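Local coordinates for Lmo1499 protein (Listeria monocytogenes, PDB 4IIW), which probably acts as a membrane-anchored lytic transglycosylase that cleaves nascent peptidoglycan strands endolytically and so terminates their elongation, at residues 117-122 with 171-176; 165-170 with 281-286; 222-227 with 291-296. All coordinates share one frame; numbering follows the deposited sequence.

Contact 1 (117-122 with 171-176); sequences YTLDQI and PLEGYL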
ATOM      1  N   TYR B 117      -2.953  49.186  -3.397  1.00 56.26           N
ATOM      2  CA  TYR B 117      -2.685  48.237  -4.456  1.00 57.11           C
ATOM      3  C   TYR B 117      -2.205  48.898  -5.739  1.00 55.94           C
ATOM      4  O   TYR B 117      -2.683  49.965  -6.123  1.00 54.40           O
ATOM      5  CB  TYR B 117      -3.936  47.400  -4.762  1.00 57.09           C
ATOM      6  CG  TYR B 117      -3.977  46.068  -4.071  1.00 60.86           C
ATOM      7  CD1 TYR B 117      -3.609  45.951  -2.740  1.00 66.37           C
ATOM      8  CD2 TYR B 117      -4.441  44.924  -4.733  1.00 62.49           C
ATOM      9  CE1 TYR B 117      -3.647  44.721  -2.084  1.00 70.77           C
ATOM     10  CE2 TYR B 117      -4.490  43.675  -4.078  1.00 66.29           C
ATOM     11  CZ  TYR B 117      -4.086  43.591  -2.751  1.00 69.96           C
ATOM     12  OH  TYR B 117      -4.108  42.401  -2.058  1.00 74.47           O
ATOM     13  N   THR B 118      -1.264  48.223  -6.394  1.00 56.73           N
ATOM     14  CA  THR B 118      -0.705  48.642  -7.671  1.00 55.90           C
ATOM     15  C   THR B 118      -1.488  47.966  -8.774  1.00 54.35           C
ATOM     16  O   THR B 118      -2.256  47.039  -8.520  1.00 53.83           O
ATOM     17  CB  THR B 118       0.720  48.149  -7.804  1.00 58.95           C
ATOM     18  OG1 THR B 118       0.725  46.705  -7.876  1.00 60.38           O
ATOM     19  CG2 THR B 118       1.551  48.606  -6.607  1.00 59.29           C
ATOM     20  N   LEU B 119      -1.277  48.387 -10.011  1.00 54.16           N
ATOM     21  CA  LEU B 119      -1.995  47.764 -11.139  1.00 53.32           C
ATOM     22  C   LEU B 119      -1.665  46.265 -11.241  1.00 54.20           C
ATOM     23  O   LEU B 119      -2.506  45.469 -11.625  1.00 55.40           O
ATOM     24  CB  LEU B 119      -1.672  48.452 -12.473  1.00 52.38           C
ATOM     25  CG  LEU B 119      -1.972  49.947 -12.648  1.00 51.49           C
ATOM     26  CD1 LEU B 119      -1.554  50.375 -14.062  1.00 49.85           C
ATOM     27  CD2 LEU B 119      -3.433  50.287 -12.402  1.00 44.19           C
ATOM     28  N   ASP B 120      -0.450  45.872 -10.877  1.00 56.38           N
ATOM     29  CA  ASP B 120      -0.077  44.452 -10.977  1.00 58.48           C
ATOM     30  C   ASP B 120      -0.966  43.596 -10.052  1.00 56.98           C
ATOM     31  O   ASP B 120      -1.460  42.542 -10.448  1.00 55.44           O
ATOM     32  CB  ASP B 120       1.403  44.224 -10.637  1.00 59.81           C
ATOM     33  CG  ASP B 120       1.987  43.034 -11.380  1.00 64.88           C
ATOM     34  OD1 ASP B 120       2.280  43.200 -12.591  1.00 68.15           O
ATOM     35  OD2 ASP B 120       2.183  41.954 -10.767  1.00 66.93           O
ATOM     36  N   GLN B 121      -1.166  44.088  -8.832  1.00 56.48           N
ATOM     37  CA  GLN B 121      -1.968  43.392  -7.823  1.00 56.93           C
ATOM     38  C   GLN B 121      -3.448  43.393  -8.197  1.00 54.62           C
ATOM     39  O   GLN B 121      -4.164  42.416  -7.943  1.00 53.53           O
ATOM     40  CB  GLN B 121      -1.746  44.025  -6.442  1.00 57.61           C
ATOM     41  CG  GLN B 121      -0.315  43.892  -5.937  1.00 59.72           C
ATOM     42  CD  GLN B 121      -0.014  44.716  -4.686  1.00 60.42           C
ATOM     43  OE1 GLN B 121      -0.405  45.870  -4.572  1.00 57.80           O
ATOM     44  NE2 GLN B 121       0.737  44.129  -3.768  1.00 66.74           N
ATOM     45  N   ILE B 122      -3.899  44.486  -8.810  1.00 52.95           N
ATOM     46  CA  ILE B 122      -5.274  44.579  -9.264  1.00 50.43           C
ATOM     47  C   ILE B 122      -5.445  43.536 -10.352  1.00 51.27           C
ATOM     48  O   ILE B 122      -6.480  42.880 -10.433  1.00 51.52           O
ATOM     49  CB  ILE B 122      -5.618  45.999  -9.782  1.00 49.23           C
ATOM     50  CG1 ILE B 122      -5.559  47.005  -8.622  1.00 50.48           C
ATOM     51  CG2 ILE B 122      -7.034  46.048 -10.415  1.00 43.16           C
ATOM     52  CD1 ILE B 122      -5.701  48.477  -9.047  1.00 48.52           C
ATOM     53  N   PRO B 171       0.600  54.322 -17.121  1.00 52.04           N
ATOM     54  CA  PRO B 171      -0.291  55.473 -17.153  1.00 51.63           C
ATOM     55  C   PRO B 171      -1.445  55.521 -16.135  1.00 50.05           C
ATOM     56  O   PRO B 171      -1.658  56.564 -15.535  1.00 49.67           O
ATOM     57  CB  PRO B 171      -0.827  55.436 -18.576  1.00 51.64           C
ATOM     58  CG  PRO B 171       0.291  54.847 -19.349  1.00 53.29           C
ATOM     59  CD  PRO B 171       0.863  53.804 -18.474  1.00 53.12           C
ATOM     60  N   LEU B 172      -2.159  54.413 -15.934  1.00 50.21           N
ATOM     61  CA  LEU B 172      -3.330  54.407 -15.039  1.00 47.69           C
ATOM     62  C   LEU B 172      -3.010  54.025 -13.597  1.00 48.06           C
ATOM     63  O   LEU B 172      -3.917  53.831 -12.770  1.00 48.99           O
ATOM     64  CB  LEU B 172      -4.437  53.506 -15.614  1.00 45.66           C
ATOM     65  CG  LEU B 172      -4.958  53.932 -17.001  1.00 45.34           C
ATOM     66  CD1 LEU B 172      -5.890  52.884 -17.584  1.00 43.32           C
ATOM     67  CD2 LEU B 172      -5.678  55.267 -16.948  1.00 44.25           C
ATOM     68  N   GLU B 173      -1.732  53.929 -13.267  1.00 49.26           N
ATOM     69  CA  GLU B 173      -1.361  53.595 -11.896  1.00 49.17           C
ATOM     70  C   GLU B 173      -2.023  54.637 -11.012  1.00 47.47           C
ATOM     71  O   GLU B 173      -1.868  55.824 -11.235  1.00 49.01           O
ATOM     72  CB  GLU B 173       0.159  53.612 -11.720  1.00 50.91           C
ATOM     73  CG  GLU B 173       0.618  53.009 -10.417  1.00 54.67           C
ATOM     74  CD  GLU B 173       0.515  51.483 -10.393  1.00 54.90           C
ATOM     75  OE1 GLU B 173       1.296  50.804 -11.105  1.00 59.30           O
ATOM     76  OE2 GLU B 173      -0.323  50.960  -9.631  1.00 58.93           O
ATOM     77  N   GLY B 174      -2.812  54.189 -10.055  1.00 47.83           N
ATOM     78  CA  GLY B 174      -3.503  55.080  -9.115  1.00 48.15           C
ATOM     79  C   GLY B 174      -4.915  55.488  -9.497  1.00 48.12           C
ATOM     80  O   GLY B 174      -5.655  56.031  -8.672  1.00 48.37           O
ATOM     81  N   TYR B 175      -5.306  55.213 -10.738  1.00 49.06           N
ATOM     82  CA  TYR B 175      -6.627  55.617 -11.241  1.00 47.65           C
ATOM     83  C   TYR B 175      -7.738  54.559 -11.156  1.00 46.87           C
ATOM     84  O   TYR B 175      -8.870  54.818 -11.520  1.00 47.14           O
ATOM     85  CB  TYR B 175      -6.484  56.145 -12.658  1.00 47.44           C
ATOM     86  CG  TYR B 175      -5.782  57.469 -12.725  1.00 48.85           C
ATOM     87  CD1 TYR B 175      -4.391  57.554 -12.749  1.00 50.18           C
ATOM     88  CD2 TYR B 175      -6.504  58.648 -12.776  1.00 50.67           C
ATOM     89  CE1 TYR B 175      -3.747  58.791 -12.823  1.00 46.30           C
ATOM     90  CE2 TYR B 175      -5.867  59.887 -12.848  1.00 52.34           C
ATOM     91  CZ  TYR B 175      -4.495  59.955 -12.878  1.00 50.84           C
ATOM     92  OH  TYR B 175      -3.892  61.204 -12.954  1.00 50.03           O
ATOM     93  N   LEU B 176      -7.415  53.377 -10.655  1.00 48.60           N
ATOM     94  CA  LEU B 176      -8.413  52.316 -10.445  1.00 46.63           C
ATOM     95  C   LEU B 176      -8.789  52.325  -8.954  1.00 46.98           C
ATOM     96  O   LEU B 176      -8.028  51.878  -8.106  1.00 48.60           O
ATOM     97  CB  LEU B 176      -7.850  50.970 -10.891  1.00 46.91           C
ATOM     98  CG  LEU B 176      -7.716  50.793 -12.412  1.00 45.57           C
ATOM     99  CD1 LEU B 176      -7.012  51.937 -13.073  1.00 42.62           C
ATOM    100  CD2 LEU B 176      -7.018  49.478 -12.713  1.00 45.77           C
TER
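At the capped N-terminus of helix 119-129, Leu119 N gives its hydrogen to OE2 of Glu173, which belongs to the type II turn Leu172-Tyr175. The bond is 2.8 Å long and bent, with 139° at the hydrogen, and reaches OE2 on its syn side, somewhat out of the carboxylate plane. An acid suits this place: its charge probably interacts well with the positive end of the helix dipole. The carboxylate arrives because Glu173 CG stands opposite the backbone N (chi1 -168°) and the chain then bends at chi2, while OE1 is held by Tyr264 OH. Thr118 and Gln121 close the helix start as a capping box: Thr118 N donates to Gln121 OE1 at 3.1 Å, and the return bond from Gln121 N to Thr118 OG1 is weak. Leu119 slides past Glu173 in the opposite direction, its CG 3.6 Å from Glu173 OE2, and its two methyls divide the work. CD1 lies over the backbone of Glu173, whereas CD2 meets Leu176 CD2 at 3.7 Å, the two leucines crossing at about a right angle. One helical turn on, Ile122 CD1 packs on Leu176 CB at 3.8 Å. Branched aliphatic chains fit this buried seam, which Met142 of helix 135-143 and Met197 of helix 190-204 complete, with Leu176 also touching Val198 of the latter helix.

Contact 2 (165-170 with 281-286); sequences NKSIKH and DSPYNT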
ATOM      1  N   ASN B 165       2.666  61.173 -19.538  1.00 58.95           N
ATOM      2  CA  ASN B 165       4.019  61.682 -19.398  1.00 61.75           C
ATOM      3  C   ASN B 165       5.056  60.567 -19.546  1.00 63.81           C
ATOM      4  O   ASN B 165       5.057  59.567 -18.829  1.00 63.70           O
ATOM      5  CB  ASN B 165       4.223  62.477 -18.106  1.00 61.67           C
ATOM      6  CG  ASN B 165       5.654  62.980 -17.959  1.00 63.52           C
ATOM      7  OD1 ASN B 165       6.592  62.189 -17.876  1.00 66.45           O
ATOM      8  ND2 ASN B 165       5.823  64.293 -17.901  1.00 62.72           N
ATOM      9  N   LYS B 166       5.939  60.792 -20.502  1.00 67.55           N
ATOM     10  CA  LYS B 166       7.017  59.900 -20.866  1.00 70.09           C
ATOM     11  C   LYS B 166       7.675  59.140 -19.697  1.00 68.48           C
ATOM     12  O   LYS B 166       8.062  57.989 -19.844  1.00 69.49           O
ATOM     13  CB  LYS B 166       8.069  60.738 -21.606  1.00 74.95           C
ATOM     14  CG  LYS B 166       7.475  61.610 -22.773  1.00 80.08           C
ATOM     15  CD  LYS B 166       8.529  62.526 -23.462  1.00 86.39           C
ATOM     16  CE  LYS B 166       9.571  61.734 -24.225  1.00 90.19           C
ATOM     17  NZ  LYS B 166      10.575  62.618 -24.895  1.00 96.52           N
ATOM     18  N   SER B 167       7.780  59.781 -18.538  1.00 66.74           N
ATOM     19  CA  SER B 167       8.444  59.198 -17.368  1.00 64.92           C
ATOM     20  C   SER B 167       7.587  58.254 -16.519  1.00 61.87           C
ATOM     21  O   SER B 167       8.092  57.647 -15.581  1.00 60.50           O
ATOM     22  CB  SER B 167       8.963  60.322 -16.473  1.00 65.96           C
ATOM     23  OG  SER B 167       9.874  61.154 -17.176  1.00 67.56           O
ATOM     24  N   ILE B 168       6.303  58.130 -16.834  1.00 58.74           N
ATOM     25  CA  ILE B 168       5.421  57.272 -16.057  1.00 56.58           C
ATOM     26  C   ILE B 168       5.590  55.828 -16.472  1.00 58.69           C
ATOM     27  O   ILE B 168       5.638  55.539 -17.668  1.00 61.26           O
ATOM     28  CB  ILE B 168       3.942  57.660 -16.278  1.00 53.39           C
ATOM     29  CG1 ILE B 168       3.683  59.055 -15.709  1.00 54.39           C
ATOM     30  CG2 ILE B 168       3.009  56.632 -15.648  1.00 45.85           C
ATOM     31  CD1 ILE B 168       2.274  59.583 -15.958  1.00 49.44           C
ATOM     32  N   LYS B 169       5.671  54.915 -15.507  1.00 59.04           N
ATOM     33  CA  LYS B 169       5.761  53.489 -15.846  1.00 60.86           C
ATOM     34  C   LYS B 169       4.444  52.957 -16.412  1.00 59.46           C
ATOM     35  O   LYS B 169       4.428  52.362 -17.484  1.00 61.55           O
ATOM     36  CB  LYS B 169       6.104  52.634 -14.639  1.00 61.37           C
ATOM     37  CG  LYS B 169       7.552  52.469 -14.331  1.00 67.19           C
ATOM     38  CD  LYS B 169       7.667  51.285 -13.365  1.00 71.09           C
ATOM     39  CE  LYS B 169       9.062  50.772 -13.191  1.00 75.21           C
ATOM     40  NZ  LYS B 169       8.980  49.557 -12.338  1.00 77.73           N
ATOM     41  N   HIS B 170       3.353  53.146 -15.667  1.00 56.59           N
ATOM     42  CA  HIS B 170       2.036  52.655 -16.083  1.00 54.92           C
ATOM     43  C   HIS B 170       0.995  53.769 -15.985  1.00 51.89           C
ATOM     44  O   HIS B 170       0.531  54.103 -14.914  1.00 50.47           O
ATOM     45  CB  HIS B 170       1.627  51.457 -15.224  1.00 55.62           C
ATOM     46  CG  HIS B 170       2.662  50.376 -15.165  1.00 58.76           C
ATOM     47  ND1 HIS B 170       3.062  49.669 -16.281  1.00 60.04           N
ATOM     48  CD2 HIS B 170       3.357  49.862 -14.123  1.00 60.59           C
ATOM     49  CE1 HIS B 170       3.975  48.782 -15.932  1.00 64.31           C
ATOM     50  NE2 HIS B 170       4.168  48.873 -14.627  1.00 66.36           N
ATOM     51  N   ASP B 281      18.221  53.470 -10.772  1.00 86.26           N
ATOM     52  CA  ASP B 281      18.058  54.600 -11.687  1.00 85.20           C
ATOM     53  C   ASP B 281      16.634  54.641 -12.188  1.00 80.80           C
ATOM     54  O   ASP B 281      16.260  53.839 -13.029  1.00 82.21           O
ATOM     55  CB  ASP B 281      19.034  54.475 -12.875  1.00 89.73           C
ATOM     56  CG  ASP B 281      18.956  55.662 -13.841  1.00 90.51           C
ATOM     57  OD1 ASP B 281      18.234  56.641 -13.544  1.00 88.98           O
ATOM     58  OD2 ASP B 281      19.630  55.616 -14.899  1.00 93.64           O
ATOM     59  N   SER B 282      15.843  55.576 -11.663  1.00 76.76           N
ATOM     60  CA  SER B 282      14.428  55.718 -12.043  1.00 73.01           C
ATOM     61  C   SER B 282      13.848  57.028 -11.528  1.00 69.01           C
ATOM     62  O   SER B 282      14.092  57.403 -10.382  1.00 67.98           O
ATOM     63  CB  SER B 282      13.582  54.564 -11.480  1.00 71.86           C
ATOM     64  OG  SER B 282      12.194  54.756 -11.739  1.00 70.25           O
ATOM     65  N   PRO B 283      13.056  57.716 -12.362  1.00 66.40           N
ATOM     66  CA  PRO B 283      12.454  58.960 -11.910  1.00 64.09           C
ATOM     67  C   PRO B 283      11.563  58.749 -10.676  1.00 62.46           C
ATOM     68  O   PRO B 283      11.298  59.699  -9.944  1.00 61.33           O
ATOM     69  CB  PRO B 283      11.628  59.407 -13.108  1.00 63.55           C
ATOM     70  CG  PRO B 283      12.197  58.691 -14.264  1.00 66.77           C
ATOM     71  CD  PRO B 283      12.710  57.407 -13.758  1.00 66.95           C
ATOM     72  N   TYR B 284      11.100  57.518 -10.457  1.00 61.90           N
ATOM     73  CA  TYR B 284      10.280  57.212  -9.288  1.00 60.34           C
ATOM     74  C   TYR B 284      11.081  57.155  -7.974  1.00 61.79           C
ATOM     75  O   TYR B 284      10.497  57.245  -6.887  1.00 60.76           O
ATOM     76  CB  TYR B 284       9.503  55.908  -9.511  1.00 60.24           C
ATOM     77  CG  TYR B 284       8.275  56.131 -10.359  1.00 57.75           C
ATOM     78  CD1 TYR B 284       8.361  56.194 -11.742  1.00 55.80           C
ATOM     79  CD2 TYR B 284       7.037  56.311  -9.770  1.00 54.02           C
ATOM     80  CE1 TYR B 284       7.250  56.424 -12.517  1.00 56.33           C
ATOM     81  CE2 TYR B 284       5.907  56.536 -10.540  1.00 59.30           C
ATOM     82  CZ  TYR B 284       6.021  56.595 -11.922  1.00 57.67           C
ATOM     83  OH  TYR B 284       4.906  56.816 -12.691  1.00 54.15           O
ATOM     84  N   ASN B 285      12.404  57.008  -8.082  1.00 63.12           N
ATOM     85  CA  ASN B 285      13.279  56.950  -6.920  1.00 64.10           C
ATOM     86  C   ASN B 285      13.410  58.304  -6.217  1.00 63.40           C
ATOM     87  O   ASN B 285      14.196  59.178  -6.642  1.00 63.73           O
ATOM     88  CB  ASN B 285      14.655  56.471  -7.348  1.00 68.06           C
ATOM     89  CG  ASN B 285      15.597  56.352  -6.200  1.00 71.97           C
ATOM     90  OD1 ASN B 285      15.224  56.634  -5.062  1.00 72.83           O
ATOM     91  ND2 ASN B 285      16.836  55.932  -6.479  1.00 77.32           N
ATOM     92  N   THR B 286      12.668  58.465  -5.121  1.00 61.54           N
ATOM     93  CA  THR B 286      12.666  59.726  -4.376  1.00 61.22           C
ATOM     94  C   THR B 286      13.895  59.934  -3.497  1.00 63.77           C
ATOM     95  O   THR B 286      13.980  60.924  -2.777  1.00 64.46           O
ATOM     96  CB  THR B 286      11.397  59.893  -3.550  1.00 60.12           C
ATOM     97  OG1 THR B 286      11.248  58.769  -2.666  1.00 62.46           O
ATOM     98  CG2 THR B 286      10.180  59.999  -4.481  1.00 55.23           C
TER
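Tyr284 points its ring at the backbone of Ser167, Ile168 and Lys169, joining two loops that are each shaped by a type I turn. In Asn165-Ile168 the turn is reinforced by an Asx turn, Asn165 OD1 accepting from Ser167 N at 2.8 Å; in Ser282-Asn285 Ser282 OG plays the matching part in an ST turn, taking the hydrogen of Tyr284 N. Short polar side chains suit these first positions because they can fold back on their own backbone. Tyr284 carries the contact: CG stands opposite its carbonyl carbon (chi1 -80°), which sends the ring toward 165-170, and chi2 of 82° sets only the turn of its plane, so that its edge meets that segment. Ser167 O lies close to the ring plane, 3.4 Å from Tyr284 CE1. Tyr284 OH lies 3.4 Å from Ile168 CA and close to the CG2 methyl of Ile168. That methyl stands opposite the backbone N of Ile168 (CG1 at chi1 -66°), and this brings it alongside the phenol oxygen although the bond from CA to CB points away from the other loop. The aliphatic stem of Lys169 passes loosely by the ring, Lys169 CG 4.4 Å from Tyr284 CE1; its extended chain carries NZ onward to Ala265 O at the end of helix 259-265. Tyr264 of that helix meets the Tyr284 ring at an inclined angle, and Pro293 and Pro294 also touch it. Nearer the solvent the rigid ring of Pro283 rests against Ser167, Pro283 CG 4.2 Å from Ser167 CB.

Contact 3 (222-227 with 291-296); sequences FLTMSS and GLPPGP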
ATOM      1  N   PHE B 222      -2.491  65.200  -7.025  1.00 52.67           N
ATOM      2  CA  PHE B 222      -3.339  64.806  -5.907  1.00 52.99           C
ATOM      3  C   PHE B 222      -3.236  63.320  -5.617  1.00 51.36           C
ATOM      4  O   PHE B 222      -2.992  62.922  -4.492  1.00 52.04           O
ATOM      5  CB  PHE B 222      -4.792  65.165  -6.225  1.00 53.20           C
ATOM      6  CG  PHE B 222      -5.797  64.607  -5.256  1.00 52.72           C
ATOM      7  CD1 PHE B 222      -5.686  64.852  -3.899  1.00 51.22           C
ATOM      8  CD2 PHE B 222      -6.914  63.918  -5.722  1.00 52.85           C
ATOM      9  CE1 PHE B 222      -6.635  64.375  -3.009  1.00 53.85           C
ATOM     10  CE2 PHE B 222      -7.871  63.445  -4.847  1.00 52.81           C
ATOM     11  CZ  PHE B 222      -7.730  63.671  -3.480  1.00 56.42           C
ATOM     12  N   LEU B 223      -3.417  62.505  -6.642  1.00 50.24           N
ATOM     13  CA  LEU B 223      -3.350  61.063  -6.458  1.00 49.84           C
ATOM     14  C   LEU B 223      -1.934  60.594  -6.187  1.00 50.59           C
ATOM     15  O   LEU B 223      -1.743  59.554  -5.555  1.00 50.90           O
ATOM     16  CB  LEU B 223      -3.957  60.323  -7.658  1.00 49.04           C
ATOM     17  CG  LEU B 223      -5.452  60.612  -7.848  1.00 45.52           C
ATOM     18  CD1 LEU B 223      -5.958  59.975  -9.129  1.00 44.47           C
ATOM     19  CD2 LEU B 223      -6.221  60.114  -6.646  1.00 42.15           C
ATOM     20  N   THR B 224      -0.939  61.359  -6.629  1.00 51.29           N
ATOM     21  CA  THR B 224       0.445  60.993  -6.366  1.00 51.10           C
ATOM     22  C   THR B 224       0.729  61.115  -4.860  1.00 52.42           C
ATOM     23  O   THR B 224       1.221  60.149  -4.219  1.00 52.47           O
ATOM     24  CB  THR B 224       1.400  61.845  -7.182  1.00 51.86           C
ATOM     25  OG1 THR B 224       1.160  61.605  -8.577  1.00 51.87           O
ATOM     26  CG2 THR B 224       2.842  61.497  -6.850  1.00 51.55           C
HETATM   27  N   MSE B 225       0.416  62.283  -4.288  1.00 52.47           N
HETATM   28  CA  MSE B 225       0.586  62.473  -2.836  1.00 53.50           C
HETATM   29  C   MSE B 225      -0.176  61.472  -2.063  1.00 52.49           C
HETATM   30  O   MSE B 225       0.331  60.911  -1.108  1.00 53.47           O
HETATM   31  CB  MSE B 225       0.095  63.831  -2.338  1.00 54.59           C
HETATM   32  CG  MSE B 225       1.178  64.728  -1.922  1.00 57.90           C
HETATM   33 SE   MSE B 225       2.205  64.072  -0.398  0.78 53.03          SE
HETATM   34  CE  MSE B 225       3.417  65.579  -0.505  1.00 57.85           C
ATOM     35  N   SER B 226      -1.428  61.293  -2.437  1.00 51.90           N
ATOM     36  CA  SER B 226      -2.267  60.352  -1.732  1.00 53.56           C
ATOM     37  C   SER B 226      -1.578  59.001  -1.652  1.00 53.71           C
ATOM     38  O   SER B 226      -1.535  58.419  -0.581  1.00 55.70           O
ATOM     39  CB  SER B 226      -3.633  60.225  -2.406  1.00 52.77           C
ATOM     40  OG  SER B 226      -4.321  61.456  -2.336  1.00 53.48           O
ATOM     41  N   SER B 227      -0.996  58.540  -2.763  1.00 52.34           N
ATOM     42  CA  SER B 227      -0.368  57.214  -2.793  1.00 54.30           C
ATOM     43  C   SER B 227       0.876  57.077  -1.916  1.00 56.97           C
ATOM     44  O   SER B 227       1.050  56.046  -1.245  1.00 58.45           O
ATOM     45  CB  SER B 227      -0.018  56.783  -4.223  1.00 52.90           C
ATOM     46  OG  SER B 227       0.965  57.624  -4.768  1.00 53.31           O
ATOM     47  N   GLY B 291      11.162  66.423  -5.600  1.00 60.52           N
ATOM     48  CA  GLY B 291       9.760  66.484  -6.018  1.00 58.30           C
ATOM     49  C   GLY B 291       9.017  65.182  -5.804  1.00 57.46           C
ATOM     50  O   GLY B 291       9.511  64.257  -5.162  1.00 57.21           O
ATOM     51  N   LEU B 292       7.788  65.133  -6.296  1.00 57.12           N
ATOM     52  CA  LEU B 292       6.999  63.924  -6.236  1.00 55.71           C
ATOM     53  C   LEU B 292       7.438  63.059  -7.399  1.00 55.49           C
ATOM     54  O   LEU B 292       8.045  63.560  -8.348  1.00 55.85           O
ATOM     55  CB  LEU B 292       5.512  64.243  -6.406  1.00 54.95           C
ATOM     56  CG  LEU B 292       4.768  64.914  -5.262  1.00 56.88           C
ATOM     57  CD1 LEU B 292       3.335  65.222  -5.688  1.00 53.54           C
ATOM     58  CD2 LEU B 292       4.788  64.020  -4.038  1.00 53.63           C
ATOM     59  N   PRO B 293       7.125  61.757  -7.347  1.00 54.04           N
ATOM     60  CA  PRO B 293       7.430  60.929  -8.511  1.00 54.45           C
ATOM     61  C   PRO B 293       6.513  61.350  -9.673  1.00 54.31           C
ATOM     62  O   PRO B 293       5.567  62.110  -9.458  1.00 54.54           O
ATOM     63  CB  PRO B 293       7.116  59.510  -8.054  1.00 54.34           C
ATOM     64  CG  PRO B 293       6.611  59.605  -6.647  1.00 54.37           C
ATOM     65  CD  PRO B 293       6.433  61.031  -6.279  1.00 52.63           C
ATOM     66  N   PRO B 294       6.776  60.855 -10.887  1.00 54.07           N
ATOM     67  CA  PRO B 294       6.000  61.215 -12.083  1.00 54.52           C
ATOM     68  C   PRO B 294       4.508  60.866 -12.034  1.00 53.26           C
ATOM     69  O   PRO B 294       3.730  61.379 -12.832  1.00 53.93           O
ATOM     70  CB  PRO B 294       6.677  60.410 -13.214  1.00 56.14           C
ATOM     71  CG  PRO B 294       7.951  59.922 -12.665  1.00 57.33           C
ATOM     72  CD  PRO B 294       7.785  59.828 -11.176  1.00 56.00           C
ATOM     73  N   GLY B 295       4.134  59.959 -11.143  1.00 52.38           N
ATOM     74  CA  GLY B 295       2.750  59.554 -10.965  1.00 51.24           C
ATOM     75  C   GLY B 295       2.607  58.767  -9.670  1.00 51.43           C
ATOM     76  O   GLY B 295       3.588  58.551  -8.956  1.00 52.15           O
ATOM     77  N   PRO B 296       1.380  58.361  -9.341  1.00 51.14           N
ATOM     78  CA  PRO B 296       1.111  57.581  -8.142  1.00 51.48           C
ATOM     79  C   PRO B 296       1.788  56.229  -8.190  1.00 52.20           C
ATOM     80  O   PRO B 296       2.108  55.747  -9.289  1.00 53.66           O
ATOM     81  CB  PRO B 296      -0.411  57.374  -8.201  1.00 51.25           C
ATOM     82  CG  PRO B 296      -0.907  58.493  -9.034  1.00 48.96           C
ATOM     83  CD  PRO B 296       0.141  58.771 -10.022  1.00 51.14           C
TER
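Pro296 lies across helix 219-232 so closely that its CA is only 3.9 Å from that of Thr224. This is the tight part of the contact. Thr224 OG1 stands 3.3 Å from Pro296 N, which has no hydrogen to give; the hydroxyl is instead hydrogen-bonded to His220 O one turn earlier. The ring of Pro296 also fits over Leu223, with Pro296 CG 3.8 Å from Leu223 CB. Beside it, Ser227 OG lies 3.4 Å from Pro296 CA. This hydroxyl sits between its own backbone N and carbonyl carbon (chi1 65°), a setting from which it both donates to Thr224 O at 2.6 Å and accepts from Ile297 N, so a small polar residue suits the spot. The segment 291-296 is a proline-rich loop running along the helix of the YceG-like domain that ends at Glu232, the residue predicted to be important for catalysis. Gly295 is fully extended, and a CB there would crowd Pro296 CD, which suits a glycine. With OG1 turned to His220 O (chi1 -62°), the Thr224 methyl stands opposite its backbone N and packs on both Pro293 and Leu292. The looser side is at partly exposed Leu292: its CB and CD1 each lie 3.9 Å from Thr224 CG2, and it crosses the selenomethionine Met225 at about a right angle, Leu292 CD2 to Met225 CE 4.1 Å, while Phe246, Tyr247 and Leu250 of helix 239-251 touch Met225.

Overall arrangement
Contacts 1 and 3 are buried, whereas the centre of contact 2 lies about 18 Å from that of the chain, at the surface, though Tyr284 is buried. The loop between helix 145-154 and strand 180-181 serves both contact 1 and contact 2, and the loop between helices 275-278 and 302-309 serves both contact 2 and contact 3. Chemistry follows place: contact 1 combines a charged hydrogen bond at a helix start with aliphatic packing, contact 3 lays prolines and a leucine against the side of a helix, and contact 2 relies on one tyrosine edge between turns. The three also touch: Glu173 and Gly174 meet Pro296, Tyr175 meets Leu223, Leu119 meets His170, Tyr284 meets Gly295 O, and Ile168 meets Pro294 O.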